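PDB 7K44: sgbp-b, which probably binds xyloglucan at the cell surface of the gut bacterium Bacteroides uniformis, as part of the machinery for using this polysaccharide. Local coordinates for residues Tyr295-Asn308 with Phe350-Asn364. Numbering follows the deposited sequence. Where two conformers were deposited one is given.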
ATOM      1  N   TYR A 295      -1.544 -17.720  13.066  1.00 31.40           N
ATOM      2  CA  TYR A 295      -1.860 -19.136  13.169  1.00 30.26           C
ATOM      3  C   TYR A 295      -1.181 -19.903  12.047  1.00 29.68           C
ATOM      4  O   TYR A 295      -0.948 -19.373  10.959  1.00 29.65           O
ATOM      5  CB  TYR A 295      -3.385 -19.419  13.177  1.00 29.68           C
ATOM      6  CG  TYR A 295      -4.153 -18.889  11.975  1.00 29.44           C
ATOM      7  CD1 TYR A 295      -4.635 -17.587  11.955  1.00 34.97           C
ATOM      8  CD2 TYR A 295      -4.416 -19.700  10.875  1.00 26.99           C
ATOM      9  CE1 TYR A 295      -5.347 -17.104  10.870  1.00 35.84           C
ATOM     10  CE2 TYR A 295      -5.115 -19.219   9.775  1.00 26.55           C
ATOM     11  CZ  TYR A 295      -5.586 -17.926   9.786  1.00 31.19           C
ATOM     12  OH  TYR A 295      -6.295 -17.445   8.705  1.00 30.68           O
ATOM     13  N   GLY A 296      -0.874 -21.167  12.326  1.00 34.06           N
ATOM     14  CA  GLY A 296      -0.183 -22.013  11.380  1.00 31.05           C
ATOM     15  C   GLY A 296      -1.109 -22.633  10.355  1.00 33.19           C
ATOM     16  O   GLY A 296      -2.255 -22.211  10.166  1.00 30.05           O
ATOM     17  N   GLU A 297      -0.596 -23.664   9.689  1.00 34.40           N
ATOM     18  CA  GLU A 297      -1.324 -24.314   8.611  1.00 32.95           C
ATOM     19  C   GLU A 297      -2.504 -25.104   9.162  1.00 29.91           C
ATOM     20  O   GLU A 297      -2.455 -25.661  10.265  1.00 33.27           O
ATOM     21  CB  GLU A 297      -0.396 -25.256   7.842  1.00 37.53           C
ATOM     22  N   GLY A 298      -3.586 -25.126   8.387  1.00 30.66           N
ATOM     23  CA  GLY A 298      -4.771 -25.870   8.743  1.00 26.27           C
ATOM     24  C   GLY A 298      -6.040 -25.049   8.591  1.00 25.73           C
ATOM     25  O   GLY A 298      -6.898 -25.332   7.749  1.00 24.69           O
ATOM     26  N   PRO A 299      -6.184 -24.017   9.418  1.00 26.73           N
ATOM     27  CA  PRO A 299      -7.416 -23.212   9.384  1.00 24.44           C
ATOM     28  C   PRO A 299      -7.604 -22.488   8.057  1.00 23.52           C
ATOM     29  O   PRO A 299      -6.677 -21.874   7.523  1.00 24.01           O
ATOM     30  CB  PRO A 299      -7.223 -22.230  10.542  1.00 25.78           C
ATOM     31  CG  PRO A 299      -6.316 -22.967  11.497  1.00 25.50           C
ATOM     32  CD  PRO A 299      -5.358 -23.715  10.597  1.00 27.12           C
ATOM     33  N   VAL A 300      -8.830 -22.550   7.536  1.00 22.22           N
ATOM     34  CA  VAL A 300      -9.162 -21.984   6.237  1.00 21.41           C
ATOM     35  C   VAL A 300     -10.539 -21.345   6.299  1.00 23.65           C
ATOM     36  O   VAL A 300     -11.402 -21.762   7.079  1.00 23.36           O
ATOM     37  CB  VAL A 300      -9.130 -23.040   5.112  1.00 21.34           C
ATOM     38  CG1 VAL A 300      -7.680 -23.436   4.783  1.00 24.35           C
ATOM     39  CG2 VAL A 300      -9.949 -24.278   5.478  1.00 23.29           C
ATOM     40  N   PHE A 301     -10.749 -20.343   5.451  1.00 20.10           N
ATOM     41  CA  PHE A 301     -12.056 -19.737   5.271  1.00 21.07           C
ATOM     42  C   PHE A 301     -12.647 -20.160   3.942  1.00 21.69           C
ATOM     43  O   PHE A 301     -11.942 -20.320   2.942  1.00 22.40           O
ATOM     44  CB  PHE A 301     -11.971 -18.214   5.230  1.00 21.85           C
ATOM     45  CG  PHE A 301     -11.877 -17.581   6.565  1.00 22.56           C
ATOM     46  CD1 PHE A 301     -10.647 -17.404   7.166  1.00 22.72           C
ATOM     47  CD2 PHE A 301     -13.022 -17.183   7.236  1.00 23.89           C
ATOM     48  CE1 PHE A 301     -10.551 -16.821   8.424  1.00 24.00           C
ATOM     49  CE2 PHE A 301     -12.926 -16.592   8.484  1.00 30.43           C
ATOM     50  CZ  PHE A 301     -11.696 -16.418   9.074  1.00 26.24           C
ATOM     51  N   ARG A 302     -13.957 -20.297   3.924  1.00 20.66           N
ATOM     52  CA  ARG A 302     -14.685 -20.240   2.675  1.00 22.05           C
ATOM     53  C   ARG A 302     -15.607 -19.032   2.689  1.00 22.22           C
ATOM     54  O   ARG A 302     -16.010 -18.536   3.754  1.00 21.60           O
ATOM     55  CB  ARG A 302     -15.453 -21.527   2.381  1.00 26.90           C
ATOM     56  CG  ARG A 302     -16.758 -21.634   3.088  1.00 24.32           C
ATOM     57  CD  ARG A 302     -17.557 -22.762   2.463  1.00 25.94           C
ATOM     58  NE  ARG A 302     -18.664 -23.156   3.315  1.00 26.14           N
ATOM     59  CZ  ARG A 302     -19.796 -23.699   2.878  1.00 26.63           C
ATOM     60  NH1 ARG A 302     -19.989 -23.911   1.577  1.00 25.66           N
ATOM     61  NH2 ARG A 302     -20.742 -24.017   3.744  1.00 27.16           N
ATOM     62  N   ILE A 303     -15.905 -18.541   1.498  1.00 22.23           N
ATOM     63  CA  ILE A 303     -16.760 -17.385   1.294  1.00 20.23           C
ATOM     64  C   ILE A 303     -17.789 -17.755   0.241  1.00 20.33           C
ATOM     65  O   ILE A 303     -17.458 -18.395  -0.761  1.00 21.14           O
ATOM     66  CB  ILE A 303     -15.922 -16.168   0.849  1.00 19.57           C
ATOM     67  CG1 ILE A 303     -14.840 -15.870   1.897  1.00 22.63           C
ATOM     68  CG2 ILE A 303     -16.818 -14.970   0.559  1.00 21.22           C
ATOM     69  CD1 ILE A 303     -14.225 -14.513   1.815  1.00 33.73           C
ATOM     70  N   TYR A 304     -19.046 -17.399   0.472  1.00 19.45           N
ATOM     71  CA  TYR A 304     -20.059 -17.598  -0.554  1.00 19.11           C
ATOM     72  C   TYR A 304     -21.127 -16.516  -0.428  1.00 19.95           C
ATOM     73  O   TYR A 304     -21.376 -15.985   0.664  1.00 19.62           O
ATOM     74  CB  TYR A 304     -20.630 -19.036  -0.557  1.00 19.79           C
ATOM     75  CG  TYR A 304     -21.370 -19.437   0.691  1.00 21.99           C
ATOM     76  CD1 TYR A 304     -20.700 -20.003   1.770  1.00 19.85           C
ATOM     77  CD2 TYR A 304     -22.737 -19.259   0.780  1.00 23.81           C
ATOM     78  CE1 TYR A 304     -21.401 -20.367   2.930  1.00 22.54           C
ATOM     79  CE2 TYR A 304     -23.438 -19.613   1.928  1.00 22.12           C
ATOM     80  CZ  TYR A 304     -22.762 -20.168   2.987  1.00 22.93           C
ATOM     81  OH  TYR A 304     -23.465 -20.507   4.119  1.00 22.64           O
ATOM     82  N   LEU A 305     -21.731 -16.167  -1.564  1.00 20.25           N
ATOM     83  CA  LEU A 305     -22.652 -15.045  -1.666  1.00 19.12           C
ATOM     84  C   LEU A 305     -24.023 -15.522  -2.123  1.00 21.73           C
ATOM     85  O   LEU A 305     -24.133 -16.394  -2.997  1.00 22.44           O
ATOM     86  CB  LEU A 305     -22.143 -13.998  -2.655  1.00 19.52           C
ATOM     87  CG  LEU A 305     -20.701 -13.545  -2.442  1.00 17.89           C
ATOM     88  CD1 LEU A 305     -20.325 -12.484  -3.468  1.00 21.57           C
ATOM     89  CD2 LEU A 305     -20.554 -12.978  -1.044  1.00 20.18           C
ATOM     90  N   LYS A 306     -25.059 -14.928  -1.529  1.00 21.15           N
ATOM     91  CA  LYS A 306     -26.458 -15.209  -1.869  1.00 20.30           C
ATOM     92  C   LYS A 306     -26.785 -16.698  -1.811  1.00 24.81           C
ATOM     93  O   LYS A 306     -27.628 -17.202  -2.562  1.00 27.37           O
ATOM     94  CB  LYS A 306     -26.861 -14.559  -3.199  1.00 21.25           C
ATOM     95  CG  LYS A 306     -26.916 -13.041  -3.117  1.00 22.45           C
ATOM     96  CD  LYS A 306     -27.440 -12.405  -4.395  1.00 25.10           C
ATOM     97  CE  LYS A 306     -27.662 -10.919  -4.217  1.00 25.32           C
ATOM     98  NZ  LYS A 306     -28.473 -10.357  -5.338  1.00 25.08           N
ATOM     99  N   GLY A 307     -26.143 -17.409  -0.884  1.00 22.51           N
ATOM    100  CA  GLY A 307     -26.446 -18.813  -0.679  1.00 22.41           C
ATOM    101  C   GLY A 307     -25.887 -19.740  -1.723  1.00 23.82           C
ATOM    102  O   GLY A 307     -26.204 -20.931  -1.696  1.00 27.83           O
ATOM    103  N   ASN A 308     -25.049 -19.238  -2.635  1.00 23.99           N
ATOM    104  CA  ASN A 308     -24.543 -20.048  -3.743  1.00 23.35           C
ATOM    105  C   ASN A 308     -23.280 -20.780  -3.286  1.00 25.25           C
ATOM    106  O   ASN A 308     -22.149 -20.456  -3.657  1.00 24.20           O
ATOM    107  CB  ASN A 308     -24.313 -19.181  -4.976  1.00 25.00           C
ATOM    108  CG  ASN A 308     -24.056 -19.998  -6.220  1.00 33.50           C
ATOM    109  OD1 ASN A 308     -23.954 -21.220  -6.151  1.00 31.03           O
ATOM    110  ND2 ASN A 308     -23.946 -19.329  -7.366  1.00 31.55           N
ATOM    111  N   PHE A 350     -26.064 -10.460 -11.261  1.00 25.42           N
ATOM    112  CA  PHE A 350     -25.868 -10.904  -9.882  1.00 23.24           C
ATOM    113  C   PHE A 350     -26.798 -10.174  -8.921  1.00 24.48           C
ATOM    114  O   PHE A 350     -27.314 -10.773  -7.969  1.00 24.91           O
ATOM    115  CB  PHE A 350     -24.413 -10.715  -9.443  1.00 21.14           C
ATOM    116  CG  PHE A 350     -24.212 -10.948  -7.972  1.00 20.56           C
ATOM    117  CD1 PHE A 350     -24.231 -12.237  -7.455  1.00 22.92           C
ATOM    118  CD2 PHE A 350     -24.025  -9.878  -7.110  1.00 21.94           C
ATOM    119  CE1 PHE A 350     -24.058 -12.471  -6.106  1.00 24.52           C
ATOM    120  CE2 PHE A 350     -23.856 -10.096  -5.739  1.00 23.96           C
ATOM    121  CZ  PHE A 350     -23.866 -11.400  -5.239  1.00 22.28           C
ATOM    122  N   GLN A 351     -27.001  -8.872  -9.132  1.00 24.96           N
ATOM    123  CA  GLN A 351     -27.909  -8.123  -8.269  1.00 23.67           C
ATOM    124  C   GLN A 351     -29.315  -8.692  -8.336  1.00 24.95           C
ATOM    125  O   GLN A 351     -30.041  -8.696  -7.335  1.00 27.65           O
ATOM    126  CB  GLN A 351     -27.965  -6.668  -8.712  1.00 25.41           C
ATOM    127  CG  GLN A 351     -26.737  -5.852  -8.431  1.00 25.19           C
ATOM    128  CD  GLN A 351     -26.963  -4.417  -8.815  1.00 27.40           C
ATOM    129  OE1 GLN A 351     -27.299  -4.122  -9.962  1.00 26.43           O
ATOM    130  NE2 GLN A 351     -26.822  -3.512  -7.852  1.00 26.37           N
ATOM    131  N   LYS A 352     -29.726  -9.150  -9.514  1.00 25.39           N
ATOM    132  CA  LYS A 352     -31.081  -9.670  -9.673  1.00 31.45           C
ATOM    133  C   LYS A 352     -31.250 -11.059  -9.079  1.00 29.43           C
ATOM    134  O   LYS A 352     -32.392 -11.491  -8.869  1.00 30.88           O
ATOM    135  CB  LYS A 352     -31.486  -9.656 -11.147  1.00 30.76           C
ATOM    136  CG  LYS A 352     -31.775  -8.257 -11.659  1.00 38.09           C
ATOM    137  CD  LYS A 352     -31.889  -8.208 -13.165  1.00 39.70           C
ATOM    138  CE  LYS A 352     -32.015  -6.765 -13.620  1.00 51.80           C
ATOM    139  NZ  LYS A 352     -30.974  -5.902 -12.980  1.00 53.15           N
ATOM    140  N   ARG A 353     -30.158 -11.762  -8.799  1.00 27.32           N
ATOM    141  CA  ARG A 353     -30.255 -13.069  -8.162  1.00 25.94           C
ATOM    142  C   ARG A 353     -30.922 -12.948  -6.793  1.00 26.49           C
ATOM    143  O   ARG A 353     -30.677 -12.002  -6.039  1.00 27.56           O
ATOM    144  CB  ARG A 353     -28.869 -13.693  -8.025  1.00 28.92           C
ATOM    145  CG  ARG A 353     -28.887 -15.071  -7.405  1.00 27.90           C
ATOM    146  CD  ARG A 353     -27.492 -15.617  -7.185  1.00 30.11           C
ATOM    147  NE  ARG A 353     -27.544 -17.008  -6.752  1.00 30.18           N
ATOM    148  CZ  ARG A 353     -27.327 -18.052  -7.546  1.00 31.37           C
ATOM    149  NH1 ARG A 353     -27.017 -17.879  -8.829  1.00 30.29           N
ATOM    150  NH2 ARG A 353     -27.406 -19.276  -7.050  1.00 34.33           N
ATOM    151  N   ASP A 354     -31.802 -13.899  -6.492  1.00 28.97           N
ATOM    152  CA  ASP A 354     -32.494 -13.869  -5.215  0.59 28.60           C
ATOM    153  C   ASP A 354     -31.505 -14.026  -4.063  1.00 28.25           C
ATOM    154  O   ASP A 354     -30.426 -14.613  -4.200  1.00 26.43           O
ATOM    155  CB  ASP A 354     -33.554 -14.968  -5.161  0.59 33.14           C
ATOM    156  CG  ASP A 354     -34.749 -14.671  -6.055  0.59 33.46           C
ATOM    157  OD1 ASP A 354     -34.937 -13.495  -6.439  0.59 38.17           O
ATOM    158  OD2 ASP A 354     -35.510 -15.612  -6.361  0.59 45.12           O
ATOM    159  N   GLY A 355     -31.876 -13.455  -2.924  1.00 29.19           N
ATOM    160  CA  GLY A 355     -31.097 -13.551  -1.706  1.00 24.77           C
ATOM    161  C   GLY A 355     -30.221 -12.328  -1.478  1.00 24.70           C
ATOM    162  O   GLY A 355     -30.098 -11.437  -2.321  1.00 26.22           O
ATOM    163  N   ASP A 356     -29.607 -12.285  -0.293  1.00 24.26           N
ATOM    164  CA  ASP A 356     -28.747 -11.160   0.057  1.00 22.44           C
ATOM    165  C   ASP A 356     -27.522 -11.533   0.880  1.00 21.66           C
ATOM    166  O   ASP A 356     -26.753 -10.633   1.246  1.00 21.83           O
ATOM    167  CB  ASP A 356     -29.544 -10.068   0.798  1.00 23.53           C
ATOM    168  CG  ASP A 356     -30.167 -10.569   2.096  1.00 29.24           C
ATOM    169  OD1 ASP A 356     -29.608 -11.486   2.733  1.00 29.46           O
ATOM    170  OD2 ASP A 356     -31.244 -10.062   2.482  1.00 37.99           O
ATOM    171  N   GLU A 357     -27.301 -12.811   1.167  1.00 20.28           N
ATOM    172  CA  GLU A 357     -26.313 -13.183   2.171  1.00 21.27           C
ATOM    173  C   GLU A 357     -24.877 -12.974   1.680  1.00 18.93           C
ATOM    174  O   GLU A 357     -24.551 -13.147   0.499  1.00 20.22           O
ATOM    175  CB  GLU A 357     -26.496 -14.641   2.582  1.00 20.16           C
ATOM    176  CG  GLU A 357     -25.625 -15.067   3.766  1.00 21.52           C
ATOM    177  CD  GLU A 357     -25.935 -16.476   4.215  1.00 24.37           C
ATOM    178  OE1 GLU A 357     -25.728 -17.422   3.430  1.00 24.86           O
ATOM    179  OE2 GLU A 357     -26.415 -16.645   5.358  1.00 26.81           O
ATOM    180  N   LEU A 358     -24.018 -12.605   2.620  1.00 18.29           N
ATOM    181  CA  LEU A 358     -22.565 -12.608   2.461  1.00 17.20           C
ATOM    182  C   LEU A 358     -22.063 -13.482   3.602  1.00 18.96           C
ATOM    183  O   LEU A 358     -22.279 -13.152   4.773  1.00 19.37           O
ATOM    184  CB  LEU A 358     -22.039 -11.179   2.560  1.00 18.03           C
ATOM    185  CG  LEU A 358     -20.584 -10.890   2.185  1.00 19.69           C
ATOM    186  CD1 LEU A 358     -20.383  -9.398   1.929  1.00 20.54           C
ATOM    187  CD2 LEU A 358     -19.640 -11.361   3.259  1.00 22.19           C
ATOM    188  N   ALA A 359     -21.460 -14.624   3.280  1.00 18.05           N
ATOM    189  CA  ALA A 359     -21.062 -15.601   4.288  1.00 19.00           C
ATOM    190  C   ALA A 359     -19.564 -15.886   4.264  1.00 19.61           C
ATOM    191  O   ALA A 359     -18.969 -16.075   3.196  1.00 19.29           O
ATOM    192  CB  ALA A 359     -21.826 -16.918   4.129  1.00 19.36           C
ATOM    193  N   LEU A 360     -18.971 -15.960   5.460  1.00 18.65           N
ATOM    194  CA  LEU A 360     -17.597 -16.397   5.676  1.00 18.98           C
ATOM    195  C   LEU A 360     -17.614 -17.484   6.737  1.00 21.24           C
ATOM    196  O   LEU A 360     -18.262 -17.320   7.774  1.00 21.91           O
ATOM    197  CB  LEU A 360     -16.694 -15.258   6.165  1.00 21.33           C
ATOM    198  CG  LEU A 360     -16.515 -14.022   5.286  1.00 24.74           C
ATOM    199  CD1 LEU A 360     -17.609 -13.009   5.586  1.00 28.18           C
ATOM    200  CD2 LEU A 360     -15.152 -13.414   5.566  1.00 28.83           C
ATOM    201  N   GLN A 361     -16.919 -18.594   6.491  1.00 19.47           N
ATOM    202  CA  GLN A 361     -16.888 -19.685   7.460  1.00 19.42           C
ATOM    203  C   GLN A 361     -15.477 -20.214   7.627  1.00 20.55           C
ATOM    204  O   GLN A 361     -14.796 -20.500   6.634  1.00 21.99           O
ATOM    205  CB  GLN A 361     -17.808 -20.832   7.053  1.00 20.20           C
ATOM    206  CG  GLN A 361     -19.211 -20.386   6.764  1.00 21.14           C
ATOM    207  CD  GLN A 361     -20.132 -21.538   6.431  1.00 20.31           C
ATOM    208  OE1 GLN A 361     -19.676 -22.631   6.095  1.00 20.33           O
ATOM    209  NE2 GLN A 361     -21.442 -21.309   6.546  1.00 22.43           N
ATOM    210  N   MET A 362     -15.041 -20.342   8.879  1.00 19.56           N
ATOM    211  CA  MET A 362     -13.702 -20.821   9.202  1.00 22.44           C
ATOM    212  C   MET A 362     -13.778 -22.234   9.764  1.00 21.74           C
ATOM    213  O   MET A 362     -14.611 -22.516  10.634  1.00 22.00           O
ATOM    214  CB  MET A 362     -13.018 -19.896  10.206  1.00 22.05           C
ATOM    215  CG  MET A 362     -11.542 -20.232  10.389  1.00 26.25           C
ATOM    216  SD  MET A 362     -10.751 -19.104  11.558  1.00 28.00           S
ATOM    217  CE  MET A 362      -9.079 -19.058  10.932  1.00 32.44           C
ATOM    218  N   THR A 363     -12.920 -23.114   9.256  1.00 21.66           N
ATOM    219  CA  THR A 363     -12.806 -24.501   9.690  1.00 21.59           C
ATOM    220  C   THR A 363     -11.328 -24.851   9.799  1.00 22.87           C
ATOM    221  O   THR A 363     -10.460 -24.080   9.387  1.00 23.35           O
ATOM    222  CB  THR A 363     -13.504 -25.465   8.714  1.00 21.76           C
ATOM    223  OG1 THR A 363     -12.908 -25.354   7.410  1.00 22.19           O
ATOM    224  CG2 THR A 363     -15.009 -25.173   8.617  1.00 23.82           C
ATOM    225  N   ASN A 364     -11.032 -26.024  10.362  1.00 24.36           N
ATOM    226  CA  ASN A 364      -9.663 -26.547  10.409  1.00 24.16           C
ATOM    227  C   ASN A 364      -9.687 -28.016  10.013  1.00 22.48           C
ATOM    228  O   ASN A 364      -9.602 -28.903  10.872  1.00 26.57           O
ATOM    229  CB  ASN A 364      -9.019 -26.333  11.780  1.00 23.11           C
ATOM    230  CG  ASN A 364      -7.595 -26.858  11.845  1.00 24.78           C
ATOM    231  OD1 ASN A 364      -6.945 -27.044  10.817  1.00 27.98           O
ATOM    232  ND2 ASN A 364      -7.117 -27.122  13.052  1.00 29.49           N
TER
HETATM  233  O   HOH W   1     -13.660 -23.291   5.756  1.00 21.96           O
HETATM  234  O   HOH W   2     -24.265 -16.479   1.135  1.00 22.92           O
HETATM  235  O   HOH W   3     -26.063 -20.007   3.998  1.00 25.90           O
HETATM  236  O   HOH W   4     -29.476 -17.121  -4.780  1.00 34.38           O
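Strands 300-305 and 357-364 run antiparallel, their axes 4.6 Å apart at closest approach; Val300, Arg302 and Tyr304 form hydrogen-bonded pairs with Thr363, Gln361 and Ala359, and Lys306 N adds a nearly straight bond to Glu357 O. On the face bearing Phe301, Ile303 and Leu305, the side chains are apolar and meet Met362, Leu360 and Leu358. The flexible thioether of Met362 suits a place between two rings: its CB lies over the Phe301 face, its SD makes an oblique Met-aromatic contact, and its CE reaches the Tyr295 face, 3.8 Å from CZ. Strand 371-384 packs against this side through Met375 and Phe380.

The other face is more polar. Arg302 holds Gln361 OE1 side-on through NE and NH2 (2.9 Å from NH2), the oxygen in the guanidinium plane but both nitrogens above the amide plane; NH2 also salt-bridges Glu309, and Gln361 NE2 hydrogen-bonds to Gln262 OE1. Tyr304, with CG between its backbone N and carbonyl carbon (chi1 64°), lays its ring over the small Ala359, whose CB is 3.6 Å from CZ.

The extended Lys306 chain lays CE over the Phe350 ring face, with NZ 4.7 Å from the centroid near the ring normal, a cation-pi contact. NZ donates to Arg353 O (2.8 Å) and to Phe350 O (2.9 Å), which Arg353 N also grips. An alanine in place of this lysine would probably leave Arg353 O without its ammonium donor, Phe350 O with one donor fewer and the ring without its cation. The type I' turn from Leu305 to Asn308 imposes positive phi on Lys306 and Gly307, which glycine adopts easily. Strand 357-364 is central in a five-stranded antiparallel sheet, between 255-264 and 300-305, which also pairs with 313-316; this sheet packs on another in the beta-sandwich of the xyloglucan-binding domain.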